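Local atomic coordinates of alpha-11 giardin (Giardia intestinalis, PDB entry 2II2), a protein that binds calcium as an unusual annexin and is probably involved in attachment of the parasite to the intestinal mucosa and in remodelling of its cytoskeleton. Residues Y6-E18 and R31-F44. Residues are numbered along the deposited sequence; the frame is centred on the assembly and turned at random.
Sequences YGDAIPEVKAILE and RWSAEERKELRTQF
Y6 lays one face of its ring on helix 34-44 over L40 and runs back toward the start of the helix, its CG anti to its own carbonyl carbon (chi1 -57°) and its OH ending beside E36 and E39. There the phenol OH of Y6 donates to E39 OE1 at 2.7 Å; the acceptor lies in the ring plane and receives the proton on its anti lone pair, the carboxylate standing almost perpendicular to the ring. Q43 borders another part of the ring edge, with its OE1 3.4 Å from Y6 CD1 and its amide turned steeply to the ring. Y6 also slides past W32 in the opposite direction, Y6 CE2 lying 3.7 Å from W32 CZ3, with the ring planes inclined at 36°. The indole in turn receives A9 CB at CZ2, while L40 CD1 lies against one face of it, over its centre, and R31 CB against the opposite face, nearer the rim.

Further along, I10 and V13 close on F44: I10 CG2 approaches F44 CD1 at 3.9 Å and V13 CG1 approaches F44 CE1 at 3.8 Å. E12 and R31 reach toward each other from opposite directions and form a salt bridge, with R31 NH1 2.8 Å from E12 OE1. Next to W32, S33 and E36 form a capping box that starts helix 34-44.

The two helices cross at -83°, their axes 10.3 Å apart, within the all-helical annexin fold. Helix 22-29 links them in sequence and brings F28 against W32, E12 and V13; helix 52-59 packs F52 edge-to-face with F44, and W73 of helix 64-73 touches L40.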
# COMPACT_ATOMS: atom_id res chain seq x y z
N TYR A 6 26.96 -14.66 3.77
CA TYR A 6 25.75 -15.08 4.51
C TYR A 6 26.05 -16.13 5.58
O TYR A 6 25.22 -16.34 6.48
CB TYR A 6 24.70 -15.60 3.52
CG TYR A 6 24.30 -14.62 2.45
CD1 TYR A 6 24.51 -14.92 1.11
CD2 TYR A 6 23.69 -13.41 2.77
CE1 TYR A 6 24.15 -14.02 0.10
CE2 TYR A 6 23.32 -12.50 1.77
CZ TYR A 6 23.55 -12.82 0.44
OH TYR A 6 23.20 -11.94 -0.56
N GLY A 7 27.22 -16.77 5.50
CA GLY A 7 27.57 -17.83 6.43
C GLY A 7 27.56 -17.44 7.89
O GLY A 7 27.16 -18.24 8.72
N ASP A 8 28.04 -16.24 8.20
CA ASP A 8 28.00 -15.75 9.58
C ASP A 8 26.64 -15.16 9.92
O ASP A 8 26.16 -15.26 11.05
CB ASP A 8 29.08 -14.72 9.84
CG ASP A 8 30.47 -15.29 9.66
OD1 ASP A 8 30.72 -16.42 10.13
OD2 ASP A 8 31.31 -14.60 9.03
N ALA A 9 26.01 -14.55 8.92
CA ALA A 9 24.74 -13.90 9.15
C ALA A 9 23.60 -14.86 9.48
O ALA A 9 22.71 -14.49 10.23
CB ALA A 9 24.40 -13.06 7.96
N ILE A 10 23.64 -16.08 8.96
CA ILE A 10 22.58 -17.06 9.22
C ILE A 10 22.48 -17.43 10.70
O ILE A 10 21.41 -17.28 11.29
CB ILE A 10 22.74 -18.28 8.30
CG1 ILE A 10 22.30 -17.90 6.89
CG2 ILE A 10 21.92 -19.46 8.76
CD1 ILE A 10 22.79 -18.81 5.82
N PRO A 11 23.58 -17.90 11.31
CA PRO A 11 23.49 -18.15 12.76
C PRO A 11 23.20 -16.88 13.57
O PRO A 11 22.55 -16.93 14.62
CB PRO A 11 24.87 -18.76 13.11
CG PRO A 11 25.72 -18.51 11.97
CD PRO A 11 24.89 -18.31 10.76
N GLU A 12 23.71 -15.75 13.10
CA GLU A 12 23.48 -14.46 13.77
C GLU A 12 21.98 -14.16 13.88
O GLU A 12 21.47 -13.87 14.98
CB GLU A 12 24.20 -13.34 13.02
CG GLU A 12 24.04 -11.95 13.63
CD GLU A 12 24.67 -10.85 12.81
OE1 GLU A 12 25.06 -11.08 11.64
OE2 GLU A 12 24.77 -9.73 13.35
N VAL A 13 21.28 -14.24 12.76
CA VAL A 13 19.86 -13.94 12.81
C VAL A 13 19.02 -15.05 13.46
O VAL A 13 18.00 -14.77 14.07
CB VAL A 13 19.27 -13.54 11.43
CG1 VAL A 13 19.22 -14.73 10.45
CG2 VAL A 13 17.90 -12.89 11.59
N LYS A 14 19.48 -16.30 13.36
CA LYS A 14 18.76 -17.38 14.03
C LYS A 14 18.76 -17.09 15.53
O LYS A 14 17.74 -17.23 16.21
CB LYS A 14 19.38 -18.74 13.70
CG LYS A 14 18.62 -19.91 14.27
CD LYS A 14 19.19 -21.22 13.74
CE LYS A 14 18.39 -22.44 14.13
NZ LYS A 14 18.60 -22.81 15.57
N ALA A 15 19.92 -16.65 16.05
CA ALA A 15 20.02 -16.34 17.46
C ALA A 15 19.18 -15.12 17.87
O ALA A 15 18.58 -15.10 18.96
CB ALA A 15 21.48 -16.14 17.85
N ILE A 16 19.18 -14.09 17.02
CA ILE A 16 18.33 -12.91 17.26
C ILE A 16 16.86 -13.33 17.39
O ILE A 16 16.15 -12.89 18.29
CB ILE A 16 18.50 -11.90 16.11
CG1 ILE A 16 19.86 -11.19 16.22
CG2 ILE A 16 17.40 -10.86 16.11
CD1 ILE A 16 20.23 -10.37 15.00
N LEU A 17 16.44 -14.18 16.46
CA LEU A 17 15.05 -14.62 16.46
C LEU A 17 14.72 -15.49 17.68
O LEU A 17 13.67 -15.28 18.33
CB LEU A 17 14.74 -15.31 15.12
CG LEU A 17 14.70 -14.37 13.90
CD1 LEU A 17 14.62 -15.18 12.60
CD2 LEU A 17 13.55 -13.36 13.97
N GLU A 18 15.64 -16.41 18.01
CA GLU A 18 15.43 -17.25 19.18
C GLU A 18 15.37 -16.45 20.48
O GLU A 18 14.71 -16.87 21.43
CB GLU A 18 16.48 -18.37 19.24
CG GLU A 18 16.27 -19.37 18.12
CD GLU A 18 17.44 -20.30 17.87
OE1 GLU A 18 18.57 -20.03 18.33
OE2 GLU A 18 17.22 -21.33 17.20
N ARG A 31 20.94 -4.23 6.96
CA ARG A 31 22.18 -4.48 6.24
C ARG A 31 22.01 -4.86 4.79
O ARG A 31 22.98 -4.77 4.04
CB ARG A 31 22.96 -5.61 6.93
CG ARG A 31 23.40 -5.30 8.30
CD ARG A 31 24.33 -6.38 8.76
NE ARG A 31 24.17 -6.56 10.18
CZ ARG A 31 24.44 -7.69 10.81
NH1 ARG A 31 24.90 -8.74 10.13
NH2 ARG A 31 24.25 -7.75 12.12
N TRP A 32 20.81 -5.28 4.41
CA TRP A 32 20.63 -6.05 3.18
C TRP A 32 19.77 -5.38 2.11
O TRP A 32 18.70 -4.86 2.40
CB TRP A 32 20.00 -7.41 3.53
CG TRP A 32 20.65 -8.07 4.72
CD1 TRP A 32 20.16 -8.10 6.00
CD2 TRP A 32 21.91 -8.76 4.75
NE1 TRP A 32 21.04 -8.77 6.82
CE2 TRP A 32 22.12 -9.18 6.08
CE3 TRP A 32 22.89 -9.04 3.78
CZ2 TRP A 32 23.26 -9.89 6.46
CZ3 TRP A 32 24.02 -9.77 4.17
CH2 TRP A 32 24.19 -10.19 5.49
N SER A 33 20.23 -5.46 0.86
CA SER A 33 19.41 -5.06 -0.29
C SER A 33 18.26 -6.05 -0.52
O SER A 33 18.26 -7.15 0.06
CB SER A 33 20.27 -4.98 -1.53
OG SER A 33 20.65 -6.28 -1.91
N ALA A 34 17.29 -5.71 -1.38
CA ALA A 34 16.23 -6.65 -1.74
C ALA A 34 16.82 -7.95 -2.30
O ALA A 34 16.42 -9.04 -1.90
CB ALA A 34 15.26 -6.03 -2.72
N GLU A 35 17.82 -7.84 -3.18
CA GLU A 35 18.42 -9.01 -3.80
C GLU A 35 19.08 -9.87 -2.72
O GLU A 35 18.98 -11.11 -2.75
CB GLU A 35 19.45 -8.57 -4.83
CG GLU A 35 20.14 -9.70 -5.53
CD GLU A 35 21.22 -9.20 -6.45
OE1 GLU A 35 20.92 -8.27 -7.24
OE2 GLU A 35 22.36 -9.72 -6.38
N GLU A 36 19.79 -9.22 -1.79
CA GLU A 36 20.45 -9.92 -0.69
C GLU A 36 19.46 -10.57 0.27
O GLU A 36 19.72 -11.66 0.78
CB GLU A 36 21.41 -8.99 0.06
CG GLU A 36 22.62 -8.56 -0.77
CD GLU A 36 23.38 -7.41 -0.15
OE1 GLU A 36 22.82 -6.65 0.64
OE2 GLU A 36 24.57 -7.24 -0.51
N ARG A 37 18.32 -9.91 0.54
CA ARG A 37 17.36 -10.53 1.45
C ARG A 37 16.88 -11.86 0.88
O ARG A 37 16.72 -12.84 1.61
CB ARG A 37 16.17 -9.63 1.75
CG ARG A 37 16.53 -8.44 2.60
CD ARG A 37 15.32 -7.71 3.08
NE ARG A 37 14.50 -7.08 2.04
CZ ARG A 37 14.75 -5.90 1.46
NH1 ARG A 37 15.84 -5.20 1.77
NH2 ARG A 37 13.90 -5.41 0.56
N LYS A 38 16.67 -11.89 -0.43
CA LYS A 38 16.17 -13.10 -1.09
C LYS A 38 17.22 -14.21 -1.00
O LYS A 38 16.94 -15.36 -0.62
CB LYS A 38 15.82 -12.80 -2.55
CG LYS A 38 15.17 -13.96 -3.32
CD LYS A 38 14.95 -13.57 -4.80
CE LYS A 38 14.22 -14.69 -5.55
NZ LYS A 38 13.96 -14.32 -6.95
N GLU A 39 18.46 -13.86 -1.33
CA GLU A 39 19.57 -14.82 -1.22
C GLU A 39 19.77 -15.33 0.20
O GLU A 39 19.99 -16.52 0.43
CB GLU A 39 20.88 -14.22 -1.73
CG GLU A 39 20.90 -14.04 -3.25
CD GLU A 39 22.21 -13.50 -3.80
OE1 GLU A 39 23.02 -12.87 -3.06
OE2 GLU A 39 22.46 -13.71 -5.01
N LEU A 40 19.68 -14.43 1.17
CA LEU A 40 19.85 -14.79 2.56
C LEU A 40 18.76 -15.78 2.97
O LEU A 40 19.04 -16.78 3.63
CB LEU A 40 19.85 -13.55 3.43
CG LEU A 40 20.20 -13.72 4.90
CD1 LEU A 40 20.78 -12.41 5.41
CD2 LEU A 40 18.97 -14.10 5.73
N ARG A 41 17.51 -15.52 2.59
CA ARG A 41 16.44 -16.47 2.96
C ARG A 41 16.69 -17.85 2.36
O ARG A 41 16.47 -18.87 3.00
CB ARG A 41 15.05 -15.95 2.55
CG ARG A 41 14.63 -14.72 3.31
CD ARG A 41 13.19 -14.39 3.04
NE ARG A 41 12.93 -13.97 1.67
CZ ARG A 41 12.11 -14.58 0.82
NH1 ARG A 41 11.47 -15.70 1.16
NH2 ARG A 41 11.91 -14.06 -0.37
N THR A 42 17.16 -17.88 1.13
CA THR A 42 17.44 -19.16 0.48
C THR A 42 18.51 -19.95 1.20
O THR A 42 18.34 -21.13 1.52
CB THR A 42 17.85 -18.94 -0.99
OG1 THR A 42 16.75 -18.33 -1.67
CG2 THR A 42 18.21 -20.27 -1.71
N GLN A 43 19.59 -19.28 1.53
CA GLN A 43 20.69 -19.93 2.23
C GLN A 43 20.29 -20.29 3.66
O GLN A 43 20.71 -21.33 4.18
CB GLN A 43 21.93 -19.03 2.25
CG GLN A 43 22.66 -18.89 0.91
CD GLN A 43 24.17 -18.59 1.07
OE1 GLN A 43 24.81 -18.13 0.12
NE2 GLN A 43 24.72 -18.85 2.25
N PHE A 44 19.49 -19.43 4.31
CA PHE A 44 19.02 -19.70 5.66
C PHE A 44 18.29 -21.04 5.70
O PHE A 44 18.55 -21.88 6.59
CB PHE A 44 18.12 -18.58 6.14
CG PHE A 44 17.64 -18.73 7.55
CD1 PHE A 44 18.31 -18.10 8.61
CD2 PHE A 44 16.50 -19.47 7.82
CE1 PHE A 44 17.85 -18.24 9.92
CE2 PHE A 44 16.05 -19.61 9.13
CZ PHE A 44 16.74 -18.99 10.18